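Local coordinates for protein putative hydroxymethylglutaryl-CoA synthase (Streptococcus mutans, PDB 3SQZ) that probably condenses acetyl-CoA with acetoacetyl-CoA to give 3-hydroxy-3-methylglutaryl-CoA, and binds coenzyme A in a thiolase-type fold, at residues 87-92 with 124-129; 91-96 with 166-171; 137-142 with 152-157. All coordinates share one frame; numbering follows the deposited sequence. Where two conformers were deposited one is given.

Interaction 1 of 3, residues 87-92 with 124-129; sequences TLAAGS and VYVHSL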
loop_
_atom_site.group_PDB
_atom_site.type_symbol
_atom_site.label_atom_id
_atom_site.label_comp_id
_atom_site.label_asym_id
_atom_site.label_seq_id
_atom_site.Cartn_x
_atom_site.Cartn_y
_atom_site.Cartn_z
ATOM N N THR A 87 -11.311 6.755 5.413
ATOM C CA THR A 87 -11.209 6.357 6.810
ATOM C C THR A 87 -9.956 5.532 7.071
ATOM O O THR A 87 -9.309 5.701 8.103
ATOM C CB THR A 87 -12.464 5.625 7.286
ATOM O OG1 THR A 87 -12.670 4.473 6.473
ATOM C CG2 THR A 87 -13.673 6.533 7.167
ATOM N N LEU A 88 -9.605 4.647 6.142
ATOM C CA LEU A 88 -8.368 3.885 6.289
ATOM C C LEU A 88 -7.163 4.825 6.254
ATOM O O LEU A 88 -6.234 4.677 7.055
ATOM C CB LEU A 88 -8.257 2.801 5.217
ATOM C CG LEU A 88 -9.276 1.664 5.326
ATOM C CD1 LEU A 88 -9.212 0.798 4.085
ATOM C CD2 LEU A 88 -9.066 0.834 6.593
ATOM N N ALA A 89 -7.180 5.795 5.338
ATOM C CA ALA A 89 -6.074 6.744 5.226
ATOM C C ALA A 89 -5.930 7.552 6.520
ATOM O O ALA A 89 -4.828 7.683 7.069
ATOM C CB ALA A 89 -6.270 7.663 4.035
ATOM N N ALA A 90 -7.044 8.066 7.037
ATOM C CA ALA A 90 -7.001 8.843 8.267
ATOM C C ALA A 90 -6.533 7.981 9.438
ATOM O O ALA A 90 -5.772 8.444 10.283
ATOM C CB ALA A 90 -8.362 9.462 8.555
ATOM N N GLY A 91 -6.993 6.731 9.502
ATOM C CA GLY A 91 -6.550 5.819 10.543
ATOM C C GLY A 91 -5.049 5.594 10.496
ATOM O O GLY A 91 -4.376 5.599 11.530
ATOM N N SER A 92 -4.504 5.405 9.298
ATOM C CA SER A 92 -3.076 5.122 9.190
ATOM C C SER A 92 -2.246 6.325 9.638
ATOM O O SER A 92 -1.205 6.166 10.265
ATOM C CB SER A 92 -2.702 4.641 7.779
ATOM O OG SER A 92 -2.851 5.643 6.783
ATOM N N VAL A 124 -8.382 15.868 1.179
ATOM C CA VAL A 124 -8.991 16.979 1.905
ATOM C C VAL A 124 -9.658 16.479 3.192
ATOM O O VAL A 124 -9.545 17.110 4.240
ATOM C CB VAL A 124 -9.984 17.744 1.015
ATOM C CG1 VAL A 124 -10.738 18.785 1.833
ATOM C CG2 VAL A 124 -9.244 18.397 -0.153
ATOM N N TYR A 125 -10.351 15.348 3.109
ATOM C CA TYR A 125 -10.967 14.762 4.293
ATOM C C TYR A 125 -9.934 14.332 5.317
ATOM O O TYR A 125 -10.144 14.479 6.518
ATOM C CB TYR A 125 -11.824 13.554 3.927
ATOM C CG TYR A 125 -13.035 13.874 3.090
ATOM C CD1 TYR A 125 -14.125 14.538 3.640
ATOM C CD2 TYR A 125 -13.098 13.496 1.760
ATOM C CE1 TYR A 125 -15.248 14.814 2.883
ATOM C CE2 TYR A 125 -14.212 13.765 0.999
ATOM C CZ TYR A 125 -15.284 14.423 1.562
ATOM O OH TYR A 125 -16.384 14.678 0.784
ATOM N N VAL A 126 -8.827 13.774 4.848
ATOM C CA VAL A 126 -7.785 13.349 5.769
ATOM C C VAL A 126 -7.201 14.562 6.500
ATOM O O VAL A 126 -7.007 14.543 7.716
ATOM C CB VAL A 126 -6.695 12.539 5.051
ATOM C CG1 VAL A 126 -5.614 12.111 6.029
ATOM C CG2 VAL A 126 -7.306 11.318 4.364
ATOM N N HIS A 127 -6.937 15.623 5.745
ATOM C CA HIS A 127 -6.460 16.874 6.313
ATOM C C HIS A 127 -7.375 17.355 7.451
ATOM O O HIS A 127 -6.915 17.731 8.529
ATOM C CB HIS A 127 -6.358 17.933 5.212
ATOM C CG HIS A 127 -5.930 19.272 5.709
ATOM N ND1 HIS A 127 -6.820 20.186 6.230
ATOM C CD2 HIS A 127 -4.707 19.844 5.793
ATOM C CE1 HIS A 127 -6.162 21.264 6.615
ATOM N NE2 HIS A 127 -4.876 21.081 6.366
ATOM N N SER A 128 -8.679 17.316 7.213
ATOM C CA SER A 128 -9.681 17.758 8.169
ATOM C C SER A 128 -9.771 16.836 9.390
ATOM O O SER A 128 -9.752 17.274 10.536
ATOM C CB SER A 128 -11.031 17.797 7.454
ATOM O OG SER A 128 -12.066 18.211 8.316
ATOM N N LEU A 129 -9.907 15.541 9.122
ATOM C CA LEU A 129 -10.090 14.563 10.192
ATOM C C LEU A 129 -8.906 14.544 11.152
ATOM O O LEU A 129 -9.078 14.292 12.344
ATOM C CB LEU A 129 -10.323 13.162 9.624
ATOM C CG LEU A 129 -11.678 12.929 8.954
ATOM C CD1 LEU A 129 -11.657 11.654 8.125
ATOM C CD2 LEU A 129 -12.827 12.914 9.965
#
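A89 and A90 of helix 85-94 meet V126 and L129 of helix 122-129 in a purely apolar helix-helix contact, buried against one face of the large mixed sheet in the N-terminal half of the enzyme. The two short helical segments run roughly the same way, their axes inclined at 43° and 9.2 Å apart at closest approach. Small residues make this pairing possible: A90 CA lies 5.2 Å from V126 CA, and the single methyl groups of A89 and A90 suit so close a spacing.

V126 uses both of its branches. With CG1 anti to the backbone N (chi1 180°) and CG2 beside that N, the two methyls are spread over neighbouring residues of the partner: CG2 touches A89 CB at 3.8 Å, while CG1 lies over the backbone, 4.2 Å from A90 CA. A valine suits the place because its branching at CB puts two methyls on a short, stiff group between the helices. One turn further on, L129 is longer and reaches across with its tip, CD1 resting 4.0 Å from A90 CB. F407 from strand 407-413 touches both A90 and L129, covering this end of the contact.

On the first helix the S92 hydroxyl turns back to its own chain. OG donates to A89 O over 2.9 Å, 25° out of the carbonyl plane, and it is also hydrogen-bonded to S191 OG, so this polar group is satisfied inside the fold. A89 in turn packs on L170 and S172 of strand 166-175. Helices laid side by side over a sheet, with alanines where they come closest, fit the layered alpha/beta architecture of the thiolase fold.

Interaction 2 of 3, residues 91-96 with 166-171; sequences GSANEI and RVLVLA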
loop_
_atom_site.group_PDB
_atom_site.type_symbol
_atom_site.label_atom_id
_atom_site.label_comp_id
_atom_site.label_asym_id
_atom_site.label_seq_id
_atom_site.Cartn_x
_atom_site.Cartn_y
_atom_site.Cartn_z
ATOM N N GLY A 91 -6.993 6.731 9.502
ATOM C CA GLY A 91 -6.550 5.819 10.543
ATOM C C GLY A 91 -5.049 5.594 10.496
ATOM O O GLY A 91 -4.376 5.599 11.530
ATOM N N SER A 92 -4.504 5.405 9.298
ATOM C CA SER A 92 -3.076 5.122 9.190
ATOM C C SER A 92 -2.246 6.325 9.638
ATOM O O SER A 92 -1.205 6.166 10.265
ATOM C CB SER A 92 -2.702 4.641 7.779
ATOM O OG SER A 92 -2.851 5.643 6.783
ATOM N N ALA A 93 -2.716 7.530 9.339
ATOM C CA ALA A 93 -2.022 8.729 9.783
ATOM C C ALA A 93 -2.167 8.926 11.298
ATOM O O ALA A 93 -1.241 9.372 11.976
ATOM C CB ALA A 93 -2.548 9.935 9.043
ATOM N N ASN A 94 -3.338 8.593 11.824
ATOM C CA ASN A 94 -3.589 8.733 13.249
ATOM C C ASN A 94 -2.629 7.873 14.072
ATOM O O ASN A 94 -2.325 8.199 15.214
ATOM C CB ASN A 94 -5.039 8.357 13.535
ATOM C CG ASN A 94 -5.448 8.633 14.956
ATOM O OD1 ASN A 94 -5.430 9.771 15.419
ATOM N ND2 ASN A 94 -5.842 7.588 15.655
ATOM N N GLU A 95 -2.141 6.786 13.470
ATOM C CA GLU A 95 -1.167 5.905 14.106
ATOM C C GLU A 95 0.147 6.617 14.430
ATOM O O GLU A 95 0.840 6.221 15.367
ATOM C CB GLU A 95 -0.863 4.704 13.197
ATOM C CG GLU A 95 -1.988 3.695 13.025
ATOM C CD GLU A 95 -2.056 2.686 14.165
ATOM O OE1 GLU A 95 -1.035 2.031 14.461
ATOM O OE2 GLU A 95 -3.141 2.531 14.754
ATOM N N ILE A 96 0.508 7.635 13.647
ATOM C CA ILE A 96 1.858 8.192 13.727
ATOM C C ILE A 96 1.975 9.695 13.998
ATOM O O ILE A 96 3.028 10.147 14.424
ATOM C CB ILE A 96 2.688 7.862 12.456
ATOM C CG1 ILE A 96 1.962 8.324 11.186
ATOM C CG2 ILE A 96 2.998 6.371 12.405
ATOM C CD1 ILE A 96 2.852 8.393 9.949
ATOM N N ARG A 166 6.969 19.420 6.623
ATOM C CA ARG A 166 6.762 17.975 6.625
ATOM C C ARG A 166 5.652 17.655 5.644
ATOM O O ARG A 166 4.792 18.505 5.358
ATOM C CB ARG A 166 6.413 17.471 8.033
ATOM C CG ARG A 166 7.457 17.869 9.051
ATOM C CD ARG A 166 7.170 17.407 10.472
ATOM N NE ARG A 166 8.183 18.001 11.335
ATOM C CZ ARG A 166 8.256 17.862 12.651
ATOM N NH1 ARG A 166 9.232 18.467 13.311
ATOM N NH2 ARG A 166 7.368 17.135 13.308
ATOM N N VAL A 167 5.664 16.436 5.116
ATOM C CA VAL A 167 4.649 16.036 4.149
ATOM C C VAL A 167 4.059 14.704 4.576
ATOM O O VAL A 167 4.783 13.809 5.019
ATOM C CB VAL A 167 5.239 15.913 2.720
ATOM C CG1 VAL A 167 4.186 15.420 1.737
ATOM C CG2 VAL A 167 5.820 17.245 2.275
ATOM N N LEU A 168 2.745 14.580 4.446
ATOM C CA LEU A 168 2.056 13.340 4.748
ATOM C C LEU A 168 1.631 12.681 3.444
ATOM O O LEU A 168 0.871 13.270 2.661
ATOM C CB LEU A 168 0.832 13.637 5.600
ATOM C CG LEU A 168 -0.035 12.435 5.970
ATOM C CD1 LEU A 168 0.751 11.423 6.800
ATOM C CD2 LEU A 168 -1.285 12.903 6.687
ATOM N N VAL A 169 2.136 11.472 3.205
ATOM C CA VAL A 169 1.763 10.669 2.057
ATOM C C VAL A 169 0.906 9.506 2.530
ATOM O O VAL A 169 1.293 8.784 3.446
ATOM C CB VAL A 169 3.014 10.131 1.323
ATOM C CG1 VAL A 169 2.636 9.165 0.200
ATOM C CG2 VAL A 169 3.839 11.294 0.786
ATOM N N LEU A 170 -0.261 9.342 1.922
ATOM C CA LEU A 170 -1.168 8.243 2.226
ATOM C C LEU A 170 -1.297 7.382 0.988
ATOM O O LEU A 170 -1.480 7.902 -0.111
ATOM C CB LEU A 170 -2.559 8.765 2.588
ATOM C CG LEU A 170 -2.766 9.692 3.786
ATOM C CD1 LEU A 170 -1.987 9.262 5.014
ATOM C CD2 LEU A 170 -2.503 11.140 3.437
ATOM N N ALA A 171 -1.212 6.069 1.175
ATOM C CA ALA A 171 -1.408 5.105 0.097
ATOM C C ALA A 171 -2.499 4.166 0.572
ATOM O O ALA A 171 -2.235 3.262 1.376
ATOM C CB ALA A 171 -0.132 4.345 -0.161
#
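L170 on strand 166-175 reaches S92 and A93 of helix 85-94 through one methyl, and its path explains how. CB does not aim at the helix and remains 5.2 Å from S92 OG, too far for contact. CG, placed anti to the carbonyl carbon (chi1 -60°), turns the chain so that one branch, CD1, approaches the helix. CD1 then settles between two residues, 4.1 Å from A93 CB and equally 4.1 Å from S92 OG. The latter is plain van der Waals packing of a methyl on an oxygen; the polar needs of that hydroxyl are met by A89 O and S191 OG. The other branch, CD2, heads for the neighbouring helix and lies 4.2 Å from V126 CG1, so that a single leucine serves two helices.

L168, two residues back and on the same face of the strand, approaches A93 more directly: its CD2 comes within 4.0 Å of A93 CB. The alanine methyl is thus touched by two leucines at once, and its small size lets the helix settle onto the strand. L130 also packs on both A93 and L168.

The alternate strand residues V167 and V169 face the other way, onto helix 147-161. A buried strand with aliphatic side chains on both faces, each covered by helices, is characteristic of the alternating helix and sheet layers of the thiolase fold.

Interaction 3 of 3, residues 137-142 with 152-157; sequences RSFEMK and LNYAKL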
loop_
_atom_site.group_PDB
_atom_site.type_symbol
_atom_site.label_atom_id
_atom_site.label_comp_id
_atom_site.label_asym_id
_atom_site.label_seq_id
_atom_site.Cartn_x
_atom_site.Cartn_y
_atom_site.Cartn_z
ATOM N N ARG A 137 -1.329 22.289 1.044
ATOM C CA ARG A 137 -1.998 21.811 -0.161
ATOM C C ARG A 137 -2.357 20.340 0.006
ATOM O O ARG A 137 -1.595 19.561 0.588
ATOM C CB ARG A 137 -1.178 22.051 -1.436
ATOM C CG ARG A 137 0.065 21.208 -1.590
ATOM C CD ARG A 137 0.698 21.371 -2.996
ATOM N NE ARG A 137 1.334 22.672 -3.221
ATOM C CZ ARG A 137 2.585 22.968 -2.886
ATOM N NH1 ARG A 137 3.356 22.071 -2.276
ATOM N NH2 ARG A 137 3.066 24.176 -3.151
ATOM N N SER A 138 -3.521 19.968 -0.505
ATOM C CA SER A 138 -4.027 18.607 -0.376
ATOM C C SER A 138 -4.550 18.176 -1.735
ATOM O O SER A 138 -5.285 18.931 -2.394
ATOM C CB SER A 138 -5.173 18.579 0.628
ATOM O OG SER A 138 -4.768 19.039 1.904
ATOM N N PHE A 139 -4.167 16.984 -2.183
ATOM C CA PHE A 139 -4.647 16.481 -3.461
ATOM C C PHE A 139 -4.421 14.973 -3.545
ATOM O O PHE A 139 -3.767 14.370 -2.686
ATOM C CB PHE A 139 -3.982 17.229 -4.642
ATOM C CG PHE A 139 -2.504 17.051 -4.695
ATOM C CD1 PHE A 139 -1.952 16.034 -5.461
ATOM C CD2 PHE A 139 -1.663 17.876 -3.963
ATOM C CE1 PHE A 139 -0.592 15.831 -5.485
ATOM C CE2 PHE A 139 -0.292 17.675 -3.978
ATOM C CZ PHE A 139 0.241 16.654 -4.743
ATOM N N GLU A 140 -4.946 14.385 -4.609
ATOM C CA GLU A 140 -4.861 12.967 -4.874
ATOM C C GLU A 140 -3.948 12.725 -6.071
ATOM O O GLU A 140 -3.900 13.547 -6.996
ATOM C CB GLU A 140 -6.267 12.508 -5.223
ATOM C CG GLU A 140 -6.688 11.134 -4.847
ATOM C CD GLU A 140 -8.173 10.915 -5.090
ATOM O OE1 GLU A 140 -9.020 11.267 -4.241
ATOM O OE2 GLU A 140 -8.488 10.352 -6.136
ATOM N N MET A 141 -3.241 11.597 -6.054
ATOM C CA MET A 141 -2.547 11.098 -7.236
ATOM C C MET A 141 -3.137 9.767 -7.657
ATOM O O MET A 141 -3.528 8.953 -6.814
ATOM C CB MET A 141 -1.060 10.918 -6.968
ATOM C CG MET A 141 -0.291 12.197 -6.784
ATOM S SD MET A 141 1.440 11.742 -6.565
ATOM C CE MET A 141 2.229 13.340 -6.552
ATOM N N LYS A 142 -3.171 9.536 -8.963
ATOM C CA LYS A 142 -3.721 8.312 -9.525
ATOM C C LYS A 142 -2.830 7.772 -10.629
ATOM O O LYS A 142 -2.517 8.475 -11.594
ATOM C CB LYS A 142 -5.117 8.554 -10.111
ATOM C CG LYS A 142 -5.746 7.307 -10.735
ATOM C CD LYS A 142 -6.802 7.654 -11.785
ATOM C CE LYS A 142 -8.014 8.348 -11.188
ATOM N NZ LYS A 142 -8.901 8.909 -12.248
ATOM N N LEU A 152 5.698 10.132 -2.873
ATOM C CA LEU A 152 6.876 10.158 -2.032
ATOM C C LEU A 152 7.973 11.012 -2.650
ATOM O O LEU A 152 8.675 11.739 -1.955
ATOM C CB LEU A 152 7.373 8.734 -1.817
ATOM C CG LEU A 152 8.353 8.487 -0.685
ATOM C CD1 LEU A 152 7.707 8.880 0.635
ATOM C CD2 LEU A 152 8.738 7.022 -0.662
ATOM N N ASN A 153 8.136 10.905 -3.964
ATOM C CA ASN A 153 9.161 11.678 -4.637
ATOM C C ASN A 153 8.898 13.182 -4.561
ATOM O O ASN A 153 9.798 13.965 -4.272
ATOM C CB ASN A 153 9.300 11.222 -6.082
ATOM C CG ASN A 153 10.449 11.890 -6.781
ATOM O OD1 ASN A 153 10.261 12.798 -7.585
ATOM N ND2 ASN A 153 11.661 11.452 -6.467
ATOM N N TYR A 154 7.665 13.588 -4.845
ATOM C CA TYR A 154 7.301 14.991 -4.708
ATOM C C TYR A 154 7.505 15.438 -3.252
ATOM O O TYR A 154 8.066 16.503 -2.997
ATOM C CB TYR A 154 5.861 15.197 -5.176
ATOM C CG TYR A 154 5.328 16.622 -5.157
ATOM C CD1 TYR A 154 6.166 17.736 -5.053
ATOM C CD2 TYR A 154 3.960 16.846 -5.266
ATOM C CE1 TYR A 154 5.635 19.034 -5.050
ATOM C CE2 TYR A 154 3.428 18.128 -5.269
ATOM C CZ TYR A 154 4.263 19.210 -5.155
ATOM O OH TYR A 154 3.708 20.478 -5.155
ATOM N N ALA A 155 7.071 14.615 -2.301
ATOM C CA ALA A 155 7.251 14.939 -0.891
ATOM C C ALA A 155 8.718 15.226 -0.570
ATOM O O ALA A 155 9.041 16.206 0.112
ATOM C CB ALA A 155 6.742 13.798 -0.024
ATOM N N LYS A 156 9.597 14.351 -1.053
ATOM C CA LYS A 156 11.019 14.469 -0.783
ATOM C C LYS A 156 11.575 15.781 -1.339
ATOM O O LYS A 156 12.318 16.488 -0.660
ATOM C CB LYS A 156 11.740 13.259 -1.390
ATOM C CG LYS A 156 13.183 13.084 -0.977
ATOM C CD LYS A 156 14.116 13.978 -1.750
ATOM C CE LYS A 156 15.558 13.656 -1.395
ATOM N NZ LYS A 156 16.521 14.460 -2.183
ATOM N N LEU A 157 11.215 16.106 -2.578
ATOM C CA LEU A 157 11.709 17.335 -3.188
ATOM C C LEU A 157 11.164 18.585 -2.510
ATOM O O LEU A 157 11.867 19.586 -2.370
ATOM C CB LEU A 157 11.375 17.372 -4.675
ATOM C CG LEU A 157 12.020 16.255 -5.487
ATOM C CD1 LEU A 157 11.616 16.367 -6.948
ATOM C CD2 LEU A 157 13.538 16.258 -5.325
#
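Y154 of helix 147-161 holds its ring and hydroxyl against three side chains of strand 137-141. Over one face of the R137 guanidinium sits Y154 OH, 3.2 Å above the plane and displaced toward the rim, with the guanidinium and the tyrosine ring inclined by 26°. R137 NH1 is 3.3 Å from that oxygen, but the angle is too poor for a hydrogen bond; the approach is better seen as packing, perhaps with a modest attraction between the positive group and the oxygen. The edge of the tyrosine ring is taken by hydrocarbon: F139 CZ lies 3.6 Å from Y154 CE2, and M141 CE is 4.1 Å from Y154 CD2. The two aromatic rings meet obliquely, not in a stack.

This pairing belongs to a beta-alpha-beta crossover: strand 137-141, outermost in the sheet within this chain, leads into helix 147-161 and thence to the parallel strand 166-175, with strand 105-111 lying between the two in the sheet. The loop from strand to helix carries C145, the predicted acyl-thioester residue, deposited here as a 3-sulfinoalanine.

Alternate strand residues face the helix, and long side chains suit the 11.8 Å between the segment axes. Y154 spans much of it because its CG is anti to the backbone N (chi1 -178°). The R137 chain bends at chi3 (71°) as it brings its guanidinium to the hydroxyl. Unbranched and extended beyond CG, M141 crosses the tyrosine at about a right angle and also puts CE in the plane of the F139 ring at its edge. M107 of the neighbouring strand 105-111 touches R137, F139 and Y154.

How the interactions relate
Interactions 1 and 2 share helix 85-94 and have centres about 8 Å apart; the first joins that helix to helix 122-129, the second to strand 166-175. The centre of interaction 3 is about 15 Å from that of interaction 1 and about 12 Å from that of interaction 2. In sequence it follows interaction 1 and is nested within the loop that interaction 2 closes. Strands 137-141 and 166-175 belong to one mixed sheet, with helices 85-94 and 122-129 on one face and helix 147-161 on the other. Interactions 2 and 3 join helices to the sheet from its two faces, while interaction 1 pairs helices within one layer, in the half of the thiolase fold that carries the predicted nucleophile.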